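Cytochrome c (Pseudomonas aeruginosa, PDB 6RTE) catalyses the dehydrogenation of dihydro-heme d1 in heme d1 biosynthesis, pairing a heme c domain with an eight-bladed beta-propeller. Local coordinates at residues L42-Q45 / H46-C50; A90-A93 / G94-D97. One frame throughout, in Å; residues are numbered along the deposited sequence.

In the fold
Both contacts belong to the cytochrome c part of the chain, contact 1 about 31 Å and contact 2 about 34 Å from the centre of the whole chain. Their own centres are about 13 Å apart, and both touch the same heme c. Contact 1 carries the two cysteines that fix the heme covalently; contact 2, later in the chain, lays the Phe92 ring against it. They meet directly where His46 O packs 3.9 Å from Phe92 CZ. Helix 98-109 joins them: residues 94-97 lead into it, and its Leu104 is touched by Leu42 and Cys47 of contact 1 and by Leu96 of contact 2.

Contact 1: residues L42-Q45 / H46-C50; sequences LYRQ and HCQAC. With HEC (heme c), chain C.
Leu42 O closes the last turn of helix 38-46 by accepting a hydrogen bond from the backbone N of His46 at 3.0 Å. The same oxygen lies at the edge of the imidazole, in its plane and 3.3 Å from His46 CD2. One residue on, Tyr43 O is gripped twice: Cys47 N (2.7 Å) and Gln48 N bond to it from opposite faces of its carbonyl plane, which ties the end of one helix to the start of the next, with Cys47 at the N-cap of helix 48-51. With CG anti to the backbone N (chi1 179°), the phenol ring of Tyr43 brings CD1 to 3.4 Å from Cys47 CB. Gln48 N lies over the same face of the ring, offset toward the rim, and the sulfur of Cys47 stands obliquely to it. Tyr43 OH is held by Gly52 O. Arg44 runs beside Gln48, both pointing the same way, with CG 3.3 Å from Gln48 OE1; its guanidinium turns instead to Glu40 in a salt bridge. Gln45 bends at chi2 (61°) and sets CG over one face of the His46 ring, 3.7 Å from the centroid, as a CH-pi contact with amide and ring planes nearly perpendicular. A water donates to Gln45 O and, weakly, to His46 O. This turn opens the CXXCH heme-binding signature of c-type cytochromes: Cys47 SG is bonded to heme atom CAB and Cys50 SG to CAC, each at 1.8 Å, so the two thioethers fix the macrocycle to helix 48-51 and its N-cap. Leu42 rests on Ala100 and Leu104 of helix 98-109, and Cys47 on Leu104; Tyr43 and Gln48 touch the loop after helix 48-51, at Arg55 and Ala53.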
ATOM      1  N   LEU A  42     -31.891  -3.996 -13.131  1.00 40.18           N
ATOM      2  CA  LEU A  42     -31.880  -4.199 -11.689  1.00 39.08           C
ATOM      3  C   LEU A  42     -30.919  -3.223 -11.012  1.00 38.85           C
ATOM      4  O   LEU A  42     -31.208  -2.715  -9.922  1.00 38.51           O
ATOM      5  CB  LEU A  42     -31.499  -5.641 -11.362  1.00 39.58           C
ATOM      6  CG  LEU A  42     -32.543  -6.714 -11.712  1.00 41.68           C
ATOM      7  CD1 LEU A  42     -31.978  -8.120 -11.546  1.00 41.59           C
ATOM      8  CD2 LEU A  42     -33.794  -6.554 -10.862  1.00 43.33           C
ATOM      9  N   TYR A  43     -29.782  -2.943 -11.653  1.00 39.88           N
ATOM     10  CA  TYR A  43     -28.784  -2.062 -11.036  1.00 41.66           C
ATOM     11  C   TYR A  43     -29.317  -0.637 -10.907  1.00 43.54           C
ATOM     12  O   TYR A  43     -29.226  -0.022  -9.836  1.00 39.64           O
ATOM     13  CB  TYR A  43     -27.482  -2.092 -11.845  1.00 41.14           C
ATOM     14  CG  TYR A  43     -26.416  -1.193 -11.268  1.00 42.87           C
ATOM     15  CD1 TYR A  43     -25.535  -1.657 -10.299  1.00 42.78           C
ATOM     16  CD2 TYR A  43     -26.309   0.131 -11.671  1.00 43.95           C
ATOM     17  CE1 TYR A  43     -24.572  -0.826  -9.756  1.00 43.67           C
ATOM     18  CE2 TYR A  43     -25.357   0.963 -11.133  1.00 45.24           C
ATOM     19  CZ  TYR A  43     -24.490   0.478 -10.175  1.00 45.23           C
ATOM     20  OH  TYR A  43     -23.548   1.313  -9.642  1.00 46.90           O
ATOM     21  N   ARG A  44     -29.888  -0.095 -11.985  1.00 52.43           N
ATOM     22  CA  ARG A  44     -30.457   1.250 -11.922  1.00 61.13           C
ATOM     23  C   ARG A  44     -31.497   1.361 -10.812  1.00 61.15           C
ATOM     24  O   ARG A  44     -31.475   2.304 -10.015  1.00 58.68           O
ATOM     25  CB  ARG A  44     -31.072   1.625 -13.268  1.00 69.85           C
ATOM     26  CG  ARG A  44     -30.088   2.219 -14.259  1.00 78.17           C
ATOM     27  CD  ARG A  44     -30.808   2.898 -15.412  1.00 85.78           C
ATOM     28  NE  ARG A  44     -31.445   1.930 -16.299  1.00 92.74           N
ATOM     29  CZ  ARG A  44     -30.868   1.399 -17.374  1.00 98.56           C
ATOM     30  NH1 ARG A  44     -29.631   1.741 -17.713  1.00100.97           N
ATOM     31  NH2 ARG A  44     -31.533   0.524 -18.115  1.00100.14           N
ATOM     32  N   GLN A  45     -32.412   0.390 -10.736  1.00 64.53           N
ATOM     33  CA  GLN A  45     -33.507   0.484  -9.777  1.00 68.27           C
ATOM     34  C   GLN A  45     -33.009   0.401  -8.339  1.00 64.05           C
ATOM     35  O   GLN A  45     -33.453   1.177  -7.483  1.00 63.05           O
ATOM     36  CB  GLN A  45     -34.535  -0.618 -10.051  1.00 76.58           C
ATOM     37  CG  GLN A  45     -35.633  -0.740  -8.996  1.00 83.65           C
ATOM     38  CD  GLN A  45     -36.467   0.522  -8.860  1.00 89.20           C
ATOM     39  OE1 GLN A  45     -36.514   1.352  -9.770  1.00 91.40           O
ATOM     40  NE2 GLN A  45     -37.132   0.672  -7.718  1.00 90.51           N
ATOM     41  N   HIS A  46     -32.093  -0.531  -8.049  1.00 60.26           N
ATOM     42  CA  HIS A  46     -31.770  -0.872  -6.671  1.00 57.91           C
ATOM     43  C   HIS A  46     -30.397  -0.414  -6.197  1.00 50.92           C
ATOM     44  O   HIS A  46     -30.181  -0.337  -4.985  1.00 49.78           O
ATOM     45  CB  HIS A  46     -31.843  -2.396  -6.469  1.00 60.92           C
ATOM     46  CG  HIS A  46     -33.189  -2.980  -6.762  1.00 63.62           C
ATOM     47  ND1 HIS A  46     -34.161  -3.125  -5.796  1.00 63.71           N
ATOM     48  CD2 HIS A  46     -33.722  -3.458  -7.910  1.00 63.59           C
ATOM     49  CE1 HIS A  46     -35.236  -3.667  -6.339  1.00 64.19           C
ATOM     50  NE2 HIS A  46     -34.995  -3.878  -7.620  1.00 63.87           N
ATOM     51  N   CYS A  47     -29.475  -0.129  -7.102  1.00 46.54           N
ATOM     52  CA  CYS A  47     -28.069   0.012  -6.730  1.00 44.06           C
ATOM     53  C   CYS A  47     -27.471   1.354  -7.113  1.00 43.42           C
ATOM     54  O   CYS A  47     -26.670   1.903  -6.353  1.00 43.31           O
ATOM     55  CB  CYS A  47     -27.255  -1.107  -7.397  1.00 41.48           C
ATOM     56  SG  CYS A  47     -28.067  -2.741  -7.349  1.00 39.89           S
ATOM     57  N   GLN A  48     -27.850   1.893  -8.273  1.00 44.62           N
ATOM     58  CA  GLN A  48     -27.212   3.092  -8.797  1.00 46.38           C
ATOM     59  C   GLN A  48     -27.272   4.259  -7.821  1.00 39.80           C
ATOM     60  O   GLN A  48     -26.417   5.153  -7.881  1.00 46.34           O
ATOM     61  CB  GLN A  48     -27.864   3.478 -10.122  1.00 50.77           C
ATOM     62  CG  GLN A  48     -27.510   4.869 -10.596  1.00 55.01           C
ATOM     63  CD  GLN A  48     -27.668   5.020 -12.089  1.00 59.52           C
ATOM     64  OE1 GLN A  48     -27.741   4.031 -12.819  1.00 62.21           O
ATOM     65  NE2 GLN A  48     -27.718   6.262 -12.558  1.00 60.83           N
ATOM     66  N   ALA A  49     -28.260   4.271  -6.920  1.00 71.19           N
ATOM     67  CA  ALA A  49     -28.410   5.382  -5.987  1.00 61.77           C
ATOM     68  C   ALA A  49     -27.127   5.625  -5.205  1.00 56.11           C
ATOM     69  O   ALA A  49     -26.744   6.776  -4.965  1.00 55.09           O
ATOM     70  CB  ALA A  49     -29.569   5.112  -5.024  1.00 61.22           C
ATOM     71  N   CYS A  50     -26.449   4.553  -4.803  1.00 53.14           N
ATOM     72  CA  CYS A  50     -25.264   4.641  -3.958  1.00 51.52           C
ATOM     73  C   CYS A  50     -23.976   4.302  -4.684  1.00 46.45           C
ATOM     74  O   CYS A  50     -22.947   4.936  -4.436  1.00 42.38           O
ATOM     75  CB  CYS A  50     -25.401   3.705  -2.756  1.00 53.89           C
ATOM     76  SG  CYS A  50     -26.786   4.055  -1.664  1.00 64.56           S
TER
HETATM   77 FE   HEC C 501     -23.889  -1.814  -2.104  1.00 29.87          FE
HETATM   78  CHA HEC C 501     -20.919  -2.535  -0.688  1.00 33.69           C
HETATM   79  CHB HEC C 501     -23.483  -4.388  -4.360  1.00 31.08           C
HETATM   80  CHC HEC C 501     -27.114  -1.297  -3.332  1.00 36.51           C
HETATM   81  CHD HEC C 501     -24.153   1.037  -0.318  1.00 40.73           C
HETATM   82  NA  HEC C 501     -22.497  -3.196  -2.462  1.00 31.19           N
HETATM   83  C1A HEC C 501     -21.331  -3.313  -1.745  1.00 31.43           C
HETATM   84  C2A HEC C 501     -20.572  -4.392  -2.263  1.00 28.69           C
HETATM   85  C3A HEC C 501     -21.289  -4.915  -3.287  1.00 27.20           C
HETATM   86  C4A HEC C 501     -22.487  -4.169  -3.421  1.00 29.28           C
HETATM   87  CMA HEC C 501     -20.870  -6.075  -4.138  1.00 25.90           C
HETATM   88  CAA HEC C 501     -19.221  -4.864  -1.769  1.00 28.12           C
HETATM   89  CBA HEC C 501     -18.131  -4.051  -2.488  1.00 28.73           C
HETATM   90  CGA HEC C 501     -16.710  -4.310  -2.051  1.00 30.35           C
HETATM   91  O1A HEC C 501     -15.788  -3.580  -2.494  1.00 31.35           O
HETATM   92  O2A HEC C 501     -16.436  -5.219  -1.259  1.00 30.95           O
HETATM   93  NB  HEC C 501     -25.079  -2.693  -3.592  1.00 34.43           N
HETATM   94  C1B HEC C 501     -24.711  -3.704  -4.373  1.00 33.65           C
HETATM   95  C2B HEC C 501     -25.774  -4.023  -5.269  1.00 33.99           C
HETATM   96  C3B HEC C 501     -26.814  -3.177  -4.999  1.00 36.46           C
HETATM   97  C4B HEC C 501     -26.333  -2.316  -3.898  1.00 35.57           C
HETATM   98  CMB HEC C 501     -25.738  -5.105  -6.308  1.00 32.47           C
HETATM   99  CAB HEC C 501     -28.186  -3.057  -5.571  1.00 39.39           C
HETATM  100  CBB HEC C 501     -28.764  -4.452  -5.807  1.00 42.50           C
HETATM  101  NC  HEC C 501     -25.398  -0.389  -1.874  1.00 38.07           N
HETATM  102  C1C HEC C 501     -26.621  -0.340  -2.450  1.00 38.35           C
HETATM  103  C2C HEC C 501     -27.288   0.818  -1.996  1.00 39.72           C
HETATM  104  C3C HEC C 501     -26.445   1.484  -1.117  1.00 38.80           C
HETATM  105  C4C HEC C 501     -25.246   0.711  -1.070  1.00 40.34           C
HETATM  106  CMC HEC C 501     -28.673   1.200  -2.426  1.00 41.88           C
HETATM  107  CAC HEC C 501     -26.584   2.754  -0.374  1.00 32.54           C
HETATM  108  CBC HEC C 501     -27.602   2.881   0.753  1.00 39.72           C
HETATM  109  ND  HEC C 501     -22.800  -0.954  -0.810  1.00 37.67           N
HETATM  110  C1D HEC C 501     -23.052   0.198  -0.184  1.00 40.28           C
HETATM  111  C2D HEC C 501     -21.962   0.527   0.746  1.00 41.82           C
HETATM  112  C3D HEC C 501     -21.064  -0.458   0.656  1.00 40.26           C
HETATM  113  C4D HEC C 501     -21.605  -1.383  -0.346  1.00 38.01           C
HETATM  114  CMD HEC C 501     -21.878   1.740   1.635  1.00 44.44           C
HETATM  115  CAD HEC C 501     -19.760  -0.564   1.407  1.00 41.25           C
HETATM  116  CBD HEC C 501     -19.951  -1.261   2.756  1.00 42.59           C
HETATM  117  CGD HEC C 501     -18.664  -1.398   3.536  1.00 43.52           C
HETATM  118  O1D HEC C 501     -18.276  -0.455   4.243  1.00 44.38           O
HETATM  119  O2D HEC C 501     -17.982  -2.432   3.496  1.00 43.64           O
HETATM  120  O   HOH W   1     -32.270   2.151  -4.599  1.00 55.70           O

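Contact 2: residues A90-A93 / G94-D97; sequences AGFA and GQLD. With HEC (heme c), chain C.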
ATOM      1  N   ALA A  90     -27.016  -2.916   3.048  1.00 49.88           N
ATOM      2  CA  ALA A  90     -28.017  -3.835   3.562  1.00 52.40           C
ATOM      3  C   ALA A  90     -28.323  -4.922   2.533  1.00 51.03           C
ATOM      4  O   ALA A  90     -27.999  -4.806   1.349  1.00 48.85           O
ATOM      5  CB  ALA A  90     -29.295  -3.087   3.932  1.00 55.07           C
ATOM      6  N   GLY A  91     -28.963  -5.990   3.009  1.00 51.43           N
ATOM      7  CA  GLY A  91     -29.305  -7.091   2.137  1.00 50.31           C
ATOM      8  C   GLY A  91     -30.559  -6.819   1.324  1.00 51.33           C
ATOM      9  O   GLY A  91     -31.432  -6.040   1.709  1.00 54.48           O
ATOM     10  N   PHE A  92     -30.641  -7.486   0.173  1.00 49.40           N
ATOM     11  CA  PHE A  92     -31.760  -7.332  -0.742  1.00 49.52           C
ATOM     12  C   PHE A  92     -32.489  -8.649  -0.975  1.00 49.62           C
ATOM     13  O   PHE A  92     -33.308  -8.739  -1.899  1.00 50.43           O
ATOM     14  CB  PHE A  92     -31.276  -6.759  -2.080  1.00 47.86           C
ATOM     15  CG  PHE A  92     -30.868  -5.312  -2.010  1.00 47.14           C
ATOM     16  CD1 PHE A  92     -29.600  -4.953  -1.581  1.00 45.33           C
ATOM     17  CD2 PHE A  92     -31.751  -4.314  -2.382  1.00 48.94           C
ATOM     18  CE1 PHE A  92     -29.224  -3.626  -1.513  1.00 45.62           C
ATOM     19  CE2 PHE A  92     -31.381  -2.982  -2.323  1.00 49.04           C
ATOM     20  CZ  PHE A  92     -30.117  -2.638  -1.888  1.00 47.43           C
ATOM     21  N   ALA A  93     -32.204  -9.675  -0.172  1.00 50.59           N
ATOM     22  CA  ALA A  93     -32.863 -10.968  -0.343  1.00 55.28           C
ATOM     23  C   ALA A  93     -34.377 -10.809  -0.418  1.00 66.04           C
ATOM     24  O   ALA A  93     -35.048 -11.512  -1.186  1.00 67.78           O
ATOM     25  CB  ALA A  93     -32.478 -11.902   0.805  1.00 54.95           C
ATOM     26  N   GLY A  94     -34.932  -9.890   0.371  1.00 72.20           N
ATOM     27  CA  GLY A  94     -36.367  -9.671   0.373  1.00 80.57           C
ATOM     28  C   GLY A  94     -36.897  -8.951  -0.848  1.00 83.36           C
ATOM     29  O   GLY A  94     -38.114  -8.968  -1.070  1.00 88.69           O
ATOM     30  N   GLN A  95     -36.024  -8.331  -1.643  1.00 79.63           N
ATOM     31  CA  GLN A  95     -36.450  -7.572  -2.811  1.00 79.57           C
ATOM     32  C   GLN A  95     -36.205  -8.292  -4.132  1.00 75.02           C
ATOM     33  O   GLN A  95     -36.856  -7.952  -5.126  1.00 76.98           O
ATOM     34  CB  GLN A  95     -35.729  -6.215  -2.866  1.00 79.86           C
ATOM     35  CG  GLN A  95     -36.131  -5.232  -1.780  1.00 83.63           C
ATOM     36  CD  GLN A  95     -35.311  -5.385  -0.513  1.00 83.33           C
ATOM     37  OE1 GLN A  95     -35.270  -6.459   0.091  1.00 84.25           O
ATOM     38  NE2 GLN A  95     -34.650  -4.310  -0.106  1.00 82.04           N
ATOM     39  N   LEU A  96     -35.285  -9.257  -4.179  1.00 70.99           N
ATOM     40  CA  LEU A  96     -34.953  -9.915  -5.435  1.00 69.35           C
ATOM     41  C   LEU A  96     -34.623 -11.380  -5.184  1.00 64.94           C
ATOM     42  O   LEU A  96     -34.090 -11.742  -4.130  1.00 63.87           O
ATOM     43  CB  LEU A  96     -33.791  -9.201  -6.136  1.00 70.52           C
ATOM     44  CG  LEU A  96     -32.536  -8.894  -5.320  1.00 71.02           C
ATOM     45  CD1 LEU A  96     -31.577 -10.071  -5.347  1.00 71.31           C
ATOM     46  CD2 LEU A  96     -31.859  -7.635  -5.841  1.00 69.08           C
ATOM     47  N   ASP A  97     -34.949 -12.221  -6.174  1.00 63.90           N
ATOM     48  CA  ASP A  97     -34.825 -13.664  -6.049  1.00 63.47           C
ATOM     49  C   ASP A  97     -33.457 -14.136  -6.550  1.00 62.87           C
ATOM     50  O   ASP A  97     -32.578 -13.335  -6.884  1.00 61.32           O
ATOM     51  CB  ASP A  97     -35.962 -14.365  -6.802  1.00 65.37           C
ATOM     52  CG  ASP A  97     -36.113 -13.882  -8.239  1.00 63.87           C
ATOM     53  OD1 ASP A  97     -35.091 -13.679  -8.933  1.00 60.65           O
ATOM     54  OD2 ASP A  97     -37.272 -13.723  -8.681  1.00 65.70           O
TER
HETATM   55 FE   HEC C 501     -23.889  -1.814  -2.104  1.00 29.87          FE
HETATM   56  CHA HEC C 501     -20.919  -2.535  -0.688  1.00 33.69           C
HETATM   57  CHB HEC C 501     -23.483  -4.388  -4.360  1.00 31.08           C
HETATM   58  CHC HEC C 501     -27.114  -1.297  -3.332  1.00 36.51           C
HETATM   59  CHD HEC C 501     -24.153   1.037  -0.318  1.00 40.73           C
HETATM   60  NA  HEC C 501     -22.497  -3.196  -2.462  1.00 31.19           N
HETATM   61  C1A HEC C 501     -21.331  -3.313  -1.745  1.00 31.43           C
HETATM   62  C2A HEC C 501     -20.572  -4.392  -2.263  1.00 28.69           C
HETATM   63  C3A HEC C 501     -21.289  -4.915  -3.287  1.00 27.20           C
HETATM   64  C4A HEC C 501     -22.487  -4.169  -3.421  1.00 29.28           C
HETATM   65  CMA HEC C 501     -20.870  -6.075  -4.138  1.00 25.90           C
HETATM   66  CAA HEC C 501     -19.221  -4.864  -1.769  1.00 28.12           C
HETATM   67  CBA HEC C 501     -18.131  -4.051  -2.488  1.00 28.73           C
HETATM   68  CGA HEC C 501     -16.710  -4.310  -2.051  1.00 30.35           C
HETATM   69  O1A HEC C 501     -15.788  -3.580  -2.494  1.00 31.35           O
HETATM   70  O2A HEC C 501     -16.436  -5.219  -1.259  1.00 30.95           O
HETATM   71  NB  HEC C 501     -25.079  -2.693  -3.592  1.00 34.43           N
HETATM   72  C1B HEC C 501     -24.711  -3.704  -4.373  1.00 33.65           C
HETATM   73  C2B HEC C 501     -25.774  -4.023  -5.269  1.00 33.99           C
HETATM   74  C3B HEC C 501     -26.814  -3.177  -4.999  1.00 36.46           C
HETATM   75  C4B HEC C 501     -26.333  -2.316  -3.898  1.00 35.57           C
HETATM   76  CMB HEC C 501     -25.738  -5.105  -6.308  1.00 32.47           C
HETATM   77  CAB HEC C 501     -28.186  -3.057  -5.571  1.00 39.39           C
HETATM   78  CBB HEC C 501     -28.764  -4.452  -5.807  1.00 42.50           C
HETATM   79  NC  HEC C 501     -25.398  -0.389  -1.874  1.00 38.07           N
HETATM   80  C1C HEC C 501     -26.621  -0.340  -2.450  1.00 38.35           C
HETATM   81  C2C HEC C 501     -27.288   0.818  -1.996  1.00 39.72           C
HETATM   82  C3C HEC C 501     -26.445   1.484  -1.117  1.00 38.80           C
HETATM   83  C4C HEC C 501     -25.246   0.711  -1.070  1.00 40.34           C
HETATM   84  CMC HEC C 501     -28.673   1.200  -2.426  1.00 41.88           C
HETATM   85  CAC HEC C 501     -26.584   2.754  -0.374  1.00 32.54           C
HETATM   86  CBC HEC C 501     -27.602   2.881   0.753  1.00 39.72           C
HETATM   87  ND  HEC C 501     -22.800  -0.954  -0.810  1.00 37.67           N
HETATM   88  C1D HEC C 501     -23.052   0.198  -0.184  1.00 40.28           C
HETATM   89  C2D HEC C 501     -21.962   0.527   0.746  1.00 41.82           C
HETATM   90  C3D HEC C 501     -21.064  -0.458   0.656  1.00 40.26           C
HETATM   91  C4D HEC C 501     -21.605  -1.383  -0.346  1.00 38.01           C
HETATM   92  CMD HEC C 501     -21.878   1.740   1.635  1.00 44.44           C
HETATM   93  CAD HEC C 501     -19.760  -0.564   1.407  1.00 41.25           C
HETATM   94  CBD HEC C 501     -19.951  -1.261   2.756  1.00 42.59           C
HETATM   95  CGD HEC C 501     -18.664  -1.398   3.536  1.00 43.52           C
HETATM   96  O1D HEC C 501     -18.276  -0.455   4.243  1.00 44.38           O
HETATM   97  O2D HEC C 501     -17.982  -2.432   3.496  1.00 43.64           O
HETATM   98  O   HOH W   2     -34.090  -7.922   1.810  1.00 53.82           O
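Phe92, Ala93 and Leu96 form the body of a tight turn in the heme-lining loop between helices 73-82 and 98-109: a type I beta turn over residues 92-95, extended by one residue into an alpha turn. Its hub is Phe92 O, which accepts two backbone bonds. Leu96 N comes almost straight down the C=O direction at 3.1 Å, whereas Gln95 N, at 2.8 Å, approaches from above the carbonyl plane, 55° out of it, and does not use a lone pair. The phenyl ring leaves this hub with CG anti to its carbonyl carbon (chi1 -71°) and reaches the heme, where Phe92 CZ is 3.6 Å from the meso carbon CHC. Heme atom CBB sits over the centre of one ring face, so the ring packs on the porphyrin rim beside the thioether of Cys47. Obliquely to that ring lies the Gln95 amide, whose NE2 is 3.7 Å from Phe92 CD2, the two planes 37° apart. The branched end of Leu96 comes back toward Phe92: CG approaches Phe92 O and CD2 rests 3.9 Å from Phe92 CB, and the same side chain also touches Ala101 and Leu104 of helix 98-109. Ala93 occupies the first corner of the turn (position i+1), its methyl directed away from residues 94-97. Further out, Phe92 and Ala93 are backbone-bonded to Ile80 and Leu81 of helix 73-82, and Asp97 N-caps helix 98-109 through OD1 to Ala100 N. A water bridges the turn: it donates to Gly91 O and to Gln95 OE1, and accepts from Gly94 N at 2.6 Å.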